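Local coordinates for specific mitochondrial acyl carrier protein (Toxoplasma, PDB 3CE7) that probably carries acyl chains on a phosphopantetheine arm during fatty acid and lipid synthesis in the mitochondrion, as other acyl carrier proteins do, at residues 29-34 with 53-58; 81-84 with 88-91; 12-17 with 95-100. All coordinates share one frame; numbering follows the deposited sequence. Where two conformers were deposited one is given.

Contact 1. Residues 29-34 with 53-58; sequences QKFLQK and RLWDCL
Beside Trp55, whose indole meets Phe31 and Leu32, the shortest polar bond is a salt bridge within 53-58, from Arg53 NH1 to Asp56 OD2 at 2.7 Å. Asp56 is also the N-cap of helix 57-71: its side chain caps a backbone N of the first turn, and its own N is held by Asp59 OD2. In Asp56-Cys57-Leu58, Cys57 takes the place of the serine that usually bears the prosthetic group in the Asp-Ser-Leu motif of carrier proteins; the contact thus lies beside the probable counterpart of the attachment site, although attachment to a cysteine is uncertain.

The touching itself is apolar. CB of Trp55 points toward 29-34 and, with CG anti to the backbone N (chi1 -177°), CZ3 of its six-membered ring comes 3.7 Å from Phe31 CB. The two rings lean obliquely, planes 34° apart, and Phe31 CD2 is 4.0 Å from Trp55 CH2. Leu32 arrives at the indole edge, near its plane, with CD2 3.9 Å from Trp55 CE3. A type I turn sets these neighbours side by side, closed by Leu32 N to Gln29 O at 3.1 Å. Phe31 also makes an edge-to-face pair with Phe63.

Trp55 NE1 donates away from this interface to Thr60 OG1. The indole is thus fixed by a polar bond to helix 57-71, while its carbon rim joins the two loop segments through dispersion and the hydrophobic effect.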
ATOM      1  N   GLN A  29      -1.053  -6.861   5.236  1.00 17.69           N
ATOM      2  CA  GLN A  29      -1.586  -7.992   5.996  1.00 18.41           C
ATOM      3  C   GLN A  29      -1.749  -7.684   7.484  1.00 19.13           C
ATOM      4  O   GLN A  29      -2.639  -8.227   8.133  1.00 19.42           O
ATOM      5  CB  GLN A  29      -0.735  -9.246   5.774  1.00 18.42           C
ATOM      6  CG  GLN A  29      -0.969  -9.863   4.385  1.00 18.24           C
ATOM      7  CD  GLN A  29       0.059 -10.922   4.007  1.00 19.10           C
ATOM      8  OE1 GLN A  29       1.172 -10.949   4.527  1.00 22.88           O
ATOM      9  NE2 GLN A  29      -0.317 -11.797   3.076  1.00 19.72           N
ATOM     10  N   LYS A  30      -0.908  -6.794   8.013  1.00 19.98           N
ATOM     11  CA  LYS A  30      -0.981  -6.429   9.432  1.00 20.88           C
ATOM     12  C   LYS A  30      -2.266  -5.659   9.756  1.00 21.13           C
ATOM     13  O   LYS A  30      -2.705  -5.619  10.912  1.00 22.21           O
ATOM     14  CB  LYS A  30       0.242  -5.604   9.860  1.00 21.56           C
ATOM     15  CG  LYS A  30       1.600  -6.156   9.425  1.00 23.91           C
ATOM     16  CD  LYS A  30       1.969  -7.458  10.110  1.00 27.30           C
ATOM     17  CE  LYS A  30       3.451  -7.771   9.912  1.00 29.53           C
ATOM     18  NZ  LYS A  30       3.713  -9.235   9.985  1.00 31.43           N
ATOM     19  N   PHE A  31      -2.875  -5.061   8.734  1.00 20.46           N
ATOM     20  CA  PHE A  31      -4.126  -4.318   8.896  1.00 20.66           C
ATOM     21  C   PHE A  31      -5.341  -5.247   8.927  1.00 21.08           C
ATOM     22  O   PHE A  31      -6.437  -4.830   9.309  1.00 21.82           O
ATOM     23  CB  PHE A  31      -4.319  -3.333   7.745  1.00 20.81           C
ATOM     24  CG  PHE A  31      -3.556  -2.036   7.890  1.00 19.82           C
ATOM     25  CD1 PHE A  31      -2.160  -2.025   7.945  1.00 21.04           C
ATOM     26  CD2 PHE A  31      -4.240  -0.823   7.912  1.00 21.97           C
ATOM     27  CE1 PHE A  31      -1.461  -0.823   8.053  1.00 20.58           C
ATOM     28  CE2 PHE A  31      -3.553   0.383   8.023  1.00 22.36           C
ATOM     29  CZ  PHE A  31      -2.150   0.375   8.093  1.00 21.61           C
ATOM     30  N   LEU A  32      -5.152  -6.497   8.511  1.00 21.47           N
ATOM     31  CA  LEU A  32      -6.292  -7.328   8.140  1.00 22.04           C
ATOM     32  C   LEU A  32      -6.696  -8.355   9.182  1.00 23.36           C
ATOM     33  O   LEU A  32      -5.909  -8.754  10.044  1.00 23.99           O
ATOM     34  CB  LEU A  32      -6.037  -8.022   6.792  1.00 21.20           C
ATOM     35  CG  LEU A  32      -5.673  -7.107   5.615  1.00 19.70           C
ATOM     36  CD1 LEU A  32      -5.494  -7.919   4.330  1.00 19.13           C
ATOM     37  CD2 LEU A  32      -6.691  -6.004   5.423  1.00 20.34           C
ATOM     38  N   GLN A  33      -7.952  -8.770   9.075  1.00 24.75           N
ATOM     39  CA  GLN A  33      -8.491  -9.842   9.894  0.50 25.48           C
ATOM     40  C   GLN A  33      -7.709 -11.113   9.587  1.00 25.85           C
ATOM     41  O   GLN A  33      -7.343 -11.360   8.435  1.00 25.24           O
ATOM     42  CB  GLN A  33      -9.988 -10.025   9.594  0.50 25.87           C
ATOM     43  CG  GLN A  33     -10.709 -11.095  10.423  0.50 26.79           C
ATOM     44  CD  GLN A  33     -10.679 -10.819  11.924  0.50 27.86           C
ATOM     45  OE1 GLN A  33     -10.238 -11.659  12.707  0.50 29.28           O
ATOM     46  NE2 GLN A  33     -11.134  -9.635  12.327  0.50 29.37           N
ATOM     47  N   LYS A  34      -7.449 -11.916  10.618  1.00 26.44           N
ATOM     48  CA  LYS A  34      -6.698 -13.163  10.465  1.00 27.44           C
ATOM     49  C   LYS A  34      -7.308 -14.039   9.379  1.00 27.64           C
ATOM     50  O   LYS A  34      -8.534 -14.186   9.304  1.00 28.81           O
ATOM     51  CB  LYS A  34      -6.651 -13.933  11.783  1.00 27.81           C
ATOM     52  N   ARG A  53     -14.633  -4.882   9.755  1.00 32.86           N
ATOM     53  CA  ARG A  53     -15.342  -4.025   8.818  1.00 31.42           C
ATOM     54  C   ARG A  53     -14.507  -4.025   7.541  1.00 29.86           C
ATOM     55  O   ARG A  53     -13.337  -4.421   7.567  1.00 29.91           O
ATOM     56  CB  ARG A  53     -15.487  -2.597   9.369  1.00 31.53           C
ATOM     57  CG  ARG A  53     -14.173  -1.840   9.548  1.00 32.60           C
ATOM     58  CD  ARG A  53     -14.378  -0.516  10.269  0.50 32.43           C
ATOM     59  NE  ARG A  53     -14.842   0.545   9.373  0.50 34.38           N
ATOM     60  CZ  ARG A  53     -15.384   1.692   9.779  0.50 35.21           C
ATOM     61  NH1 ARG A  53     -15.773   2.597   8.888  0.50 35.73           N
ATOM     62  NH2 ARG A  53     -15.545   1.938  11.075  0.50 35.16           N
ATOM     63  N   LEU A  54     -15.094  -3.590   6.434  1.00 28.25           N
ATOM     64  CA  LEU A  54     -14.335  -3.471   5.196  1.00 26.52           C
ATOM     65  C   LEU A  54     -13.396  -2.264   5.236  1.00 25.09           C
ATOM     66  O   LEU A  54     -13.718  -1.216   5.805  1.00 24.44           O
ATOM     67  CB  LEU A  54     -15.261  -3.408   3.978  1.00 27.58           C
ATOM     68  CG  LEU A  54     -16.143  -4.644   3.747  1.00 27.92           C
ATOM     69  CD1 LEU A  54     -16.998  -4.461   2.509  1.00 29.33           C
ATOM     70  CD2 LEU A  54     -15.324  -5.927   3.636  1.00 29.70           C
ATOM     71  N   TRP A  55     -12.227  -2.442   4.636  1.00 23.26           N
ATOM     72  CA  TRP A  55     -11.240  -1.384   4.455  1.00 22.18           C
ATOM     73  C   TRP A  55     -11.897  -0.129   3.887  1.00 21.77           C
ATOM     74  O   TRP A  55     -12.681  -0.210   2.938  1.00 22.22           O
ATOM     75  CB  TRP A  55     -10.202  -1.903   3.466  1.00 21.49           C
ATOM     76  CG  TRP A  55      -9.030  -1.008   3.176  1.00 20.93           C
ATOM     77  CD1 TRP A  55      -9.030   0.172   2.482  1.00 21.06           C
ATOM     78  CD2 TRP A  55      -7.675  -1.264   3.543  1.00 21.09           C
ATOM     79  NE1 TRP A  55      -7.740   0.680   2.410  1.00 19.91           N
ATOM     80  CE2 TRP A  55      -6.892  -0.190   3.045  1.00 21.15           C
ATOM     81  CE3 TRP A  55      -7.041  -2.303   4.240  1.00 20.30           C
ATOM     82  CZ2 TRP A  55      -5.503  -0.116   3.241  1.00 19.83           C
ATOM     83  CZ3 TRP A  55      -5.653  -2.229   4.440  1.00 20.89           C
ATOM     84  CH2 TRP A  55      -4.904  -1.139   3.935  1.00 20.49           C
ATOM     85  N   ASP A  56     -11.585   1.031   4.460  1.00 21.17           N
ATOM     86  CA  ASP A  56     -12.180   2.284   3.994  1.00 21.69           C
ATOM     87  C   ASP A  56     -11.137   3.394   3.806  1.00 21.13           C
ATOM     88  O   ASP A  56      -9.930   3.127   3.874  1.00 20.48           O
ATOM     89  CB  ASP A  56     -13.322   2.721   4.933  1.00 22.34           C
ATOM     90  CG  ASP A  56     -12.854   2.995   6.357  1.00 25.17           C
ATOM     91  OD1 ASP A  56     -11.633   3.083   6.595  1.00 24.16           O
ATOM     92  OD2 ASP A  56     -13.727   3.139   7.252  1.00 28.84           O
ATOM     93  N   CYS A  57     -11.613   4.620   3.577  1.00 21.51           N
ATOM     94  CA  CYS A  57     -10.738   5.769   3.325  0.50 21.46           C
ATOM     95  C   CYS A  57      -9.719   5.960   4.439  1.00 20.89           C
ATOM     96  O   CYS A  57      -8.552   6.238   4.168  1.00 20.89           O
ATOM     97  CB  CYS A  57     -11.548   7.051   3.129  0.50 21.84           C
ATOM     98  SG  CYS A  57     -12.532   7.048   1.626  0.50 25.17           S
ATOM     99  N   LEU A  58     -10.153   5.802   5.690  1.00 19.86           N
ATOM    100  CA  LEU A  58      -9.215   5.902   6.816  1.00 19.06           C
ATOM    101  C   LEU A  58      -8.060   4.917   6.699  1.00 18.82           C
ATOM    102  O   LEU A  58      -6.902   5.275   6.952  1.00 18.45           O
ATOM    103  CB  LEU A  58      -9.925   5.689   8.161  1.00 19.37           C
ATOM    104  CG  LEU A  58      -9.023   5.744   9.404  1.00 18.07           C
ATOM    105  CD1 LEU A  58      -8.351   7.112   9.570  1.00 19.41           C
ATOM    106  CD2 LEU A  58      -9.847   5.404  10.633  1.00 19.16           C
TER

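Contact 2. Residues 81-84 with 88-91; sequences DNFQ and EIAD
Asn82 reaches Glu88 through its backbone: water 1 lies 2.8 Å from Asn82 O and 2.8 Å from Glu88 OE2, though it may not serve both at once. The side-chain amide of Asn82 is engaged elsewhere, its ND2 bonding to Glu78 O in the short helix 77-80.

Phe83 follows and turns inward, CG anti to the carbonyl carbon (chi1 -79°). Ile89 CG1 sits 3.6 Å from the centroid of the Phe83 ring, 12° off the ring normal, a CH-pi contact over the middle of one face. Phe83 CD1 is also 4.0 Å from Glu88 CB. Val64 packs against Phe83, and Phe63 and Val67 against Ile89, which places this pair in the core of the four-helix bundle of acyl carrier proteins, where helix 57-71 faces the final helix 86-98.

Gln84 supplies the direct polar bond. Gln84 N donates to Glu88 OE1 at 2.7 Å, with an N-H...O angle of 171°, meeting the oxygen nearly along its C-O axis. Thr85 N donates to the same OE1, so two successive backbone N-H groups grip one carboxylate oxygen, and the extended side chain of Glu88 reaches back past the start of its helix to meet them.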
ATOM      1  N   ASP A  81      -5.879   9.568  -2.805  1.00 23.31           N
ATOM      2  CA  ASP A  81      -7.329   9.494  -2.940  1.00 23.64           C
ATOM      3  C   ASP A  81      -7.767   8.591  -4.083  1.00 23.35           C
ATOM      4  O   ASP A  81      -8.928   8.186  -4.136  1.00 24.15           O
ATOM      5  CB  ASP A  81      -7.928  10.888  -3.119  1.00 24.44           C
ATOM      6  CG  ASP A  81      -7.790  11.741  -1.873  1.00 27.01           C
ATOM      7  OD1 ASP A  81      -7.558  11.186  -0.775  1.00 30.63           O
ATOM      8  OD2 ASP A  81      -7.916  12.976  -1.993  1.00 31.15           O
ATOM      9  N   ASN A  82      -6.837   8.270  -4.984  1.00 22.14           N
ATOM     10  CA  ASN A  82      -7.165   7.425  -6.131  1.00 21.57           C
ATOM     11  C   ASN A  82      -6.568   6.013  -6.103  1.00 20.66           C
ATOM     12  O   ASN A  82      -6.748   5.244  -7.048  1.00 21.05           O
ATOM     13  CB  ASN A  82      -6.804   8.145  -7.432  1.00 22.22           C
ATOM     14  CG  ASN A  82      -7.804   9.226  -7.789  1.00 23.43           C
ATOM     15  OD1 ASN A  82      -8.888   8.942  -8.313  1.00 26.61           O
ATOM     16  ND2 ASN A  82      -7.451  10.473  -7.505  1.00 25.36           N
ATOM     17  N   PHE A  83      -5.876   5.665  -5.019  1.00 19.48           N
ATOM     18  CA  PHE A  83      -5.358   4.301  -4.866  1.00 18.93           C
ATOM     19  C   PHE A  83      -6.507   3.325  -4.643  1.00 18.83           C
ATOM     20  O   PHE A  83      -7.385   3.573  -3.798  1.00 20.14           O
ATOM     21  CB  PHE A  83      -4.435   4.188  -3.652  1.00 18.46           C
ATOM     22  CG  PHE A  83      -3.026   4.701  -3.873  1.00 17.42           C
ATOM     23  CD1 PHE A  83      -2.377   4.594  -5.110  1.00 17.41           C
ATOM     24  CD2 PHE A  83      -2.335   5.260  -2.802  1.00 15.97           C
ATOM     25  CE1 PHE A  83      -1.076   5.068  -5.274  1.00 17.27           C
ATOM     26  CE2 PHE A  83      -1.029   5.727  -2.951  1.00 16.03           C
ATOM     27  CZ  PHE A  83      -0.390   5.628  -4.182  1.00 17.59           C
ATOM     28  N   GLN A  84      -6.483   2.204  -5.365  1.00 18.42           N
ATOM     29  CA  GLN A  84      -7.457   1.133  -5.164  1.00 18.48           C
ATOM     30  C   GLN A  84      -6.829  -0.224  -4.844  1.00 18.13           C
ATOM     31  O   GLN A  84      -7.490  -1.091  -4.262  1.00 18.36           O
ATOM     32  CB  GLN A  84      -8.382   0.997  -6.370  1.00 18.74           C
ATOM     33  CG  GLN A  84      -9.268   2.197  -6.597  1.00 21.90           C
ATOM     34  CD  GLN A  84     -10.143   2.003  -7.804  1.00 26.44           C
ATOM     35  OE1 GLN A  84      -9.714   2.219  -8.944  1.00 28.65           O
ATOM     36  NE2 GLN A  84     -11.382   1.576  -7.569  1.00 28.60           N
ATOM     37  N   GLU A  88      -0.778  -0.623  -7.179  1.00 16.09           N
ATOM     38  CA  GLU A  88      -0.672   0.803  -7.501  1.00 15.70           C
ATOM     39  C   GLU A  88       0.249   1.533  -6.525  1.00 15.71           C
ATOM     40  O   GLU A  88       1.031   2.402  -6.917  1.00 15.35           O
ATOM     41  CB  GLU A  88      -2.058   1.437  -7.479  1.00 16.32           C
ATOM     42  CG  GLU A  88      -2.938   0.994  -8.652  1.00 16.94           C
ATOM     43  CD  GLU A  88      -4.379   1.429  -8.489  1.00 19.24           C
ATOM     44  OE1 GLU A  88      -4.777   1.740  -7.351  1.00 19.29           O
ATOM     45  OE2 GLU A  88      -5.126   1.449  -9.496  1.00 22.81           O
ATOM     46  N   ILE A  89       0.139   1.176  -5.245  1.00 15.80           N
ATOM     47  CA  ILE A  89       0.955   1.809  -4.220  1.00 15.99           C
ATOM     48  C   ILE A  89       2.426   1.450  -4.428  1.00 16.18           C
ATOM     49  O   ILE A  89       3.295   2.344  -4.432  1.00 16.77           O
ATOM     50  CB  ILE A  89       0.477   1.466  -2.801  1.00 15.75           C
ATOM     51  CG1 ILE A  89      -0.992   1.886  -2.649  1.00 17.11           C
ATOM     52  CG2 ILE A  89       1.351   2.205  -1.762  1.00 15.74           C
ATOM     53  CD1 ILE A  89      -1.605   1.612  -1.276  1.00 16.83           C
ATOM     54  N   ALA A  90       2.699   0.153  -4.608  1.00 15.71           N
ATOM     55  CA  ALA A  90       4.065  -0.313  -4.890  1.00 15.94           C
ATOM     56  C   ALA A  90       4.638   0.379  -6.129  1.00 16.14           C
ATOM     57  O   ALA A  90       5.776   0.850  -6.122  1.00 16.63           O
ATOM     58  CB  ALA A  90       4.095  -1.818  -5.054  1.00 16.61           C
ATOM     59  N   ASP A  91       3.832   0.455  -7.187  1.00 16.37           N
ATOM     60  CA  ASP A  91       4.256   1.132  -8.409  1.00 17.09           C
ATOM     61  C   ASP A  91       4.631   2.598  -8.141  1.00 16.76           C
ATOM     62  O   ASP A  91       5.616   3.108  -8.695  1.00 17.08           O
ATOM     63  CB  ASP A  91       3.161   1.064  -9.474  1.00 17.43           C
ATOM     64  CG  ASP A  91       2.970  -0.336 -10.065  1.00 20.23           C
ATOM     65  OD1 ASP A  91       3.762  -1.257  -9.806  1.00 23.95           O
ATOM     66  OD2 ASP A  91       1.979  -0.514 -10.807  1.00 24.11           O
TER
HETATM   67  O   HOH W   1      -7.142   3.398  -9.120  1.00 23.00           O

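Contact 3. Residues 12-17 with 95-100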
ATOM      1  N   VAL A  12      14.535  -3.064   1.668  1.00 23.41           N
ATOM      2  CA  VAL A  12      14.675  -3.724   0.353  1.00 22.06           C
ATOM      3  C   VAL A  12      15.328  -2.759  -0.637  1.00 21.12           C
ATOM      4  O   VAL A  12      15.608  -1.592  -0.318  1.00 21.62           O
ATOM      5  CB  VAL A  12      13.297  -4.198  -0.234  1.00 22.57           C
ATOM      6  CG1 VAL A  12      12.626  -5.217   0.689  1.00 24.13           C
ATOM      7  CG2 VAL A  12      12.381  -3.004  -0.503  1.00 22.80           C
ATOM      8  N   VAL A  13      15.574  -3.272  -1.831  1.00 20.30           N
ATOM      9  CA  VAL A  13      15.955  -2.435  -2.951  1.00 19.39           C
ATOM     10  C   VAL A  13      14.680  -1.667  -3.340  1.00 18.65           C
ATOM     11  O   VAL A  13      13.739  -2.260  -3.879  1.00 18.34           O
ATOM     12  CB  VAL A  13      16.502  -3.288  -4.108  1.00 19.43           C
ATOM     13  CG1 VAL A  13      16.843  -2.416  -5.285  1.00 19.96           C
ATOM     14  CG2 VAL A  13      17.752  -4.084  -3.653  1.00 20.28           C
ATOM     15  N   ASP A  14      14.652  -0.363  -3.066  1.00 18.48           N
ATOM     16  CA  ASP A  14      13.401   0.412  -3.157  1.00 18.33           C
ATOM     17  C   ASP A  14      12.972   0.774  -4.583  1.00 18.08           C
ATOM     18  O   ASP A  14      11.909   1.368  -4.786  1.00 17.86           O
ATOM     19  CB  ASP A  14      13.373   1.617  -2.193  1.00 19.59           C
ATOM     20  CG  ASP A  14      14.456   2.631  -2.468  1.00 21.70           C
ATOM     21  OD1 ASP A  14      15.011   2.641  -3.587  1.00 22.89           O
ATOM     22  OD2 ASP A  14      14.736   3.454  -1.553  1.00 25.40           O
ATOM     23  N   THR A  15      13.790   0.390  -5.558  1.00 17.37           N
ATOM     24  CA  THR A  15      13.438   0.543  -6.967  1.00 17.43           C
ATOM     25  C   THR A  15      13.166  -0.804  -7.648  1.00 17.54           C
ATOM     26  O   THR A  15      12.970  -0.860  -8.865  1.00 17.78           O
ATOM     27  CB  THR A  15      14.508   1.340  -7.756  1.00 17.80           C
ATOM     28  OG1 THR A  15      15.793   0.719  -7.597  1.00 17.43           O
ATOM     29  CG2 THR A  15      14.574   2.782  -7.255  1.00 19.11           C
ATOM     30  N   ASP A  16      13.151  -1.877  -6.850  1.00 17.73           N
ATOM     31  CA  ASP A  16      12.866  -3.236  -7.327  1.00 18.58           C
ATOM     32  C   ASP A  16      11.378  -3.517  -7.071  1.00 18.13           C
ATOM     33  O   ASP A  16      10.976  -3.717  -5.933  1.00 18.35           O
ATOM     34  CB  ASP A  16      13.774  -4.217  -6.561  1.00 18.76           C
ATOM     35  CG  ASP A  16      13.547  -5.688  -6.912  1.00 23.54           C
ATOM     36  OD1 ASP A  16      12.443  -6.087  -7.325  1.00 25.22           O
ATOM     37  OD2 ASP A  16      14.514  -6.473  -6.741  1.00 29.76           O
ATOM     38  N   ILE A  17      10.568  -3.538  -8.129  1.00 17.94           N
ATOM     39  CA  ILE A  17       9.115  -3.685  -7.963  1.00 17.86           C
ATOM     40  C   ILE A  17       8.698  -5.008  -7.297  1.00 17.50           C
ATOM     41  O   ILE A  17       7.741  -5.037  -6.515  1.00 17.07           O
ATOM     42  CB  ILE A  17       8.325  -3.427  -9.292  1.00 17.80           C
ATOM     43  CG1 ILE A  17       6.805  -3.348  -9.031  1.00 18.72           C
ATOM     44  CG2 ILE A  17       8.681  -4.457 -10.359  1.00 19.26           C
ATOM     45  CD1 ILE A  17       6.402  -2.226  -8.070  1.00 19.41           C
ATOM     46  N   SER A  95       8.320   4.218  -8.657  1.00 17.79           N
ATOM     47  CA  SER A  95       8.431   5.345  -9.587  0.50 18.56           C
ATOM     48  C   SER A  95       9.072   6.558  -8.913  1.00 18.44           C
ATOM     49  O   SER A  95       9.949   7.201  -9.501  1.00 19.46           O
ATOM     50  CB  SER A  95       7.072   5.699 -10.201  0.50 18.58           C
ATOM     51  OG  SER A  95       6.181   6.204  -9.233  0.50 19.54           O
ATOM     52  N   GLU A  96       8.677   6.845  -7.676  1.00 18.84           N
ATOM     53  CA  GLU A  96       9.240   8.000  -6.971  1.00 18.90           C
ATOM     54  C   GLU A  96      10.711   7.785  -6.661  1.00 18.72           C
ATOM     55  O   GLU A  96      11.539   8.679  -6.856  1.00 19.26           O
ATOM     56  CB  GLU A  96       8.457   8.310  -5.702  1.00 19.29           C
ATOM     57  CG  GLU A  96       7.086   8.923  -5.984  1.00 20.69           C
ATOM     58  CD  GLU A  96       7.182  10.295  -6.635  1.00 23.18           C
ATOM     59  OE1 GLU A  96       7.651  11.251  -5.971  1.00 25.51           O
ATOM     60  OE2 GLU A  96       6.794  10.417  -7.812  1.00 25.52           O
ATOM     61  N   ARG A  97      11.042   6.592  -6.183  1.00 18.25           N
ATOM     62  CA  ARG A  97      12.423   6.313  -5.808  1.00 18.39           C
ATOM     63  C   ARG A  97      13.331   6.231  -7.036  1.00 18.45           C
ATOM     64  O   ARG A  97      14.518   6.542  -6.947  1.00 19.07           O
ATOM     65  CB  ARG A  97      12.512   5.031  -4.978  1.00 18.68           C
ATOM     66  CG  ARG A  97      11.814   5.128  -3.618  1.00 18.79           C
ATOM     67  CD  ARG A  97      12.307   6.309  -2.769  1.00 20.44           C
ATOM     68  NE  ARG A  97      13.733   6.217  -2.463  1.00 21.27           N
ATOM     69  CZ  ARG A  97      14.375   7.019  -1.619  1.00 25.82           C
ATOM     70  NH1 ARG A  97      13.719   7.977  -0.966  1.00 25.54           N
ATOM     71  NH2 ARG A  97      15.674   6.849  -1.410  1.00 26.55           N
ATOM     72  N   ALA A  98      12.768   5.828  -8.174  1.00 17.97           N
ATOM     73  CA  ALA A  98      13.546   5.637  -9.397  1.00 18.40           C
ATOM     74  C   ALA A  98      13.852   6.944 -10.118  1.00 18.94           C
ATOM     75  O   ALA A  98      14.726   6.981 -10.982  1.00 19.21           O
ATOM     76  CB  ALA A  98      12.818   4.690 -10.351  1.00 18.52           C
ATOM     77  N   LYS A  99      13.107   8.001  -9.796  1.00 19.97           N
ATOM     78  CA  LYS A  99      13.245   9.263 -10.522  1.00 20.48           C
ATOM     79  C   LYS A  99      14.588   9.905 -10.240  1.00 21.56           C
ATOM     80  O   LYS A  99      14.928  10.122  -9.078  1.00 22.74           O
ATOM     81  CB  LYS A  99      12.147  10.249 -10.106  1.00 20.36           C
ATOM     82  CG  LYS A  99      10.840  10.066 -10.814  1.00 21.13           C
ATOM     83  CD  LYS A  99       9.792  11.009 -10.211  1.00 20.84           C
ATOM     84  CE  LYS A  99       8.413  10.738 -10.782  1.00 22.54           C
ATOM     85  NZ  LYS A  99       7.425  11.731 -10.248  1.00 21.85           N
ATOM     86  N   ALA A 100      15.330  10.233 -11.295  1.00 22.74           N
ATOM     87  CA  ALA A 100      16.558  11.014 -11.133  1.00 24.29           C
ATOM     88  C   ALA A 100      16.198  12.444 -10.725  1.00 25.86           C
ATOM     89  O   ALA A 100      15.320  13.059 -11.335  1.00 26.10           O
ATOM     90  CB  ALA A 100      17.359  11.013 -12.427  1.00 23.71           C
TER
HETATM   91  O   HOH W   2      16.439   5.004  -3.498  1.00 36.69           O
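Asp14 and Arg97 carry the electrostatic part of this surface contact. Asp14 OD2 lies 3.1 Å from Arg97 NE in a salt bridge, with the carboxylate and guanidinium planes 58° apart, so the two groups do not meet as a coplanar, two-pronged pair. The arginine chain is bent at chi2 (-55°) and chi3 (-61°), which curls it so that NE comes beside the carboxylate, and its NH1 donates to Asp72 O.

Water supplies a second link. Water 2 gives a proton to Asp14 OD1 at 2.8 Å and accepts one from Arg97 NH2 at 2.9 Å, sitting at the guanidinium edge and in its plane. It thus joins OD1 to NH2 beside the direct pair.

Apolar packing comes from Thr15. Thr15 CG2 rests against the last part of helix 86-98, 3.8 Å from Arg97 CB and 4.0 Å from Ala98 CB, in van der Waals contact with the backbone that joins them.

Backbone bonding shapes the first segment: a type I turn from Val13 to Asp16, closed by Asp16 N to Val13 O at 3.1 Å, presents Asp14 and Thr15 together, and Asp16 then N-caps helix 17-29 through OD1 and Ala19 N.

As a direct pair flanked by a water at the protein surface, the salt bridge is probably weakened by solvent, while the bond from NH1 to Asp72 O gives the guanidinium a further hold.

From the N terminus, residues 12-17 lead into helix 17-29 and pair with 95-100, far along the chain in the last part of helix 86-98 and beyond, so contact 3 closes the widest loop and encloses both others. Inside it, contact 1 closes first, bridging the ends of the long helix-free connection between helices 17-29 and 57-71. Contact 2 opens after it, in series, folding the loop behind helix 77-80 onto helix 86-98. Contacts 1 and 3 lie on opposite sides of the chain's centre, their centres about 26 Å apart. Contacts 2 and 3 share helix 86-98 and touch, Ile17 CD1 packing 3.7 Å from Ala90 O.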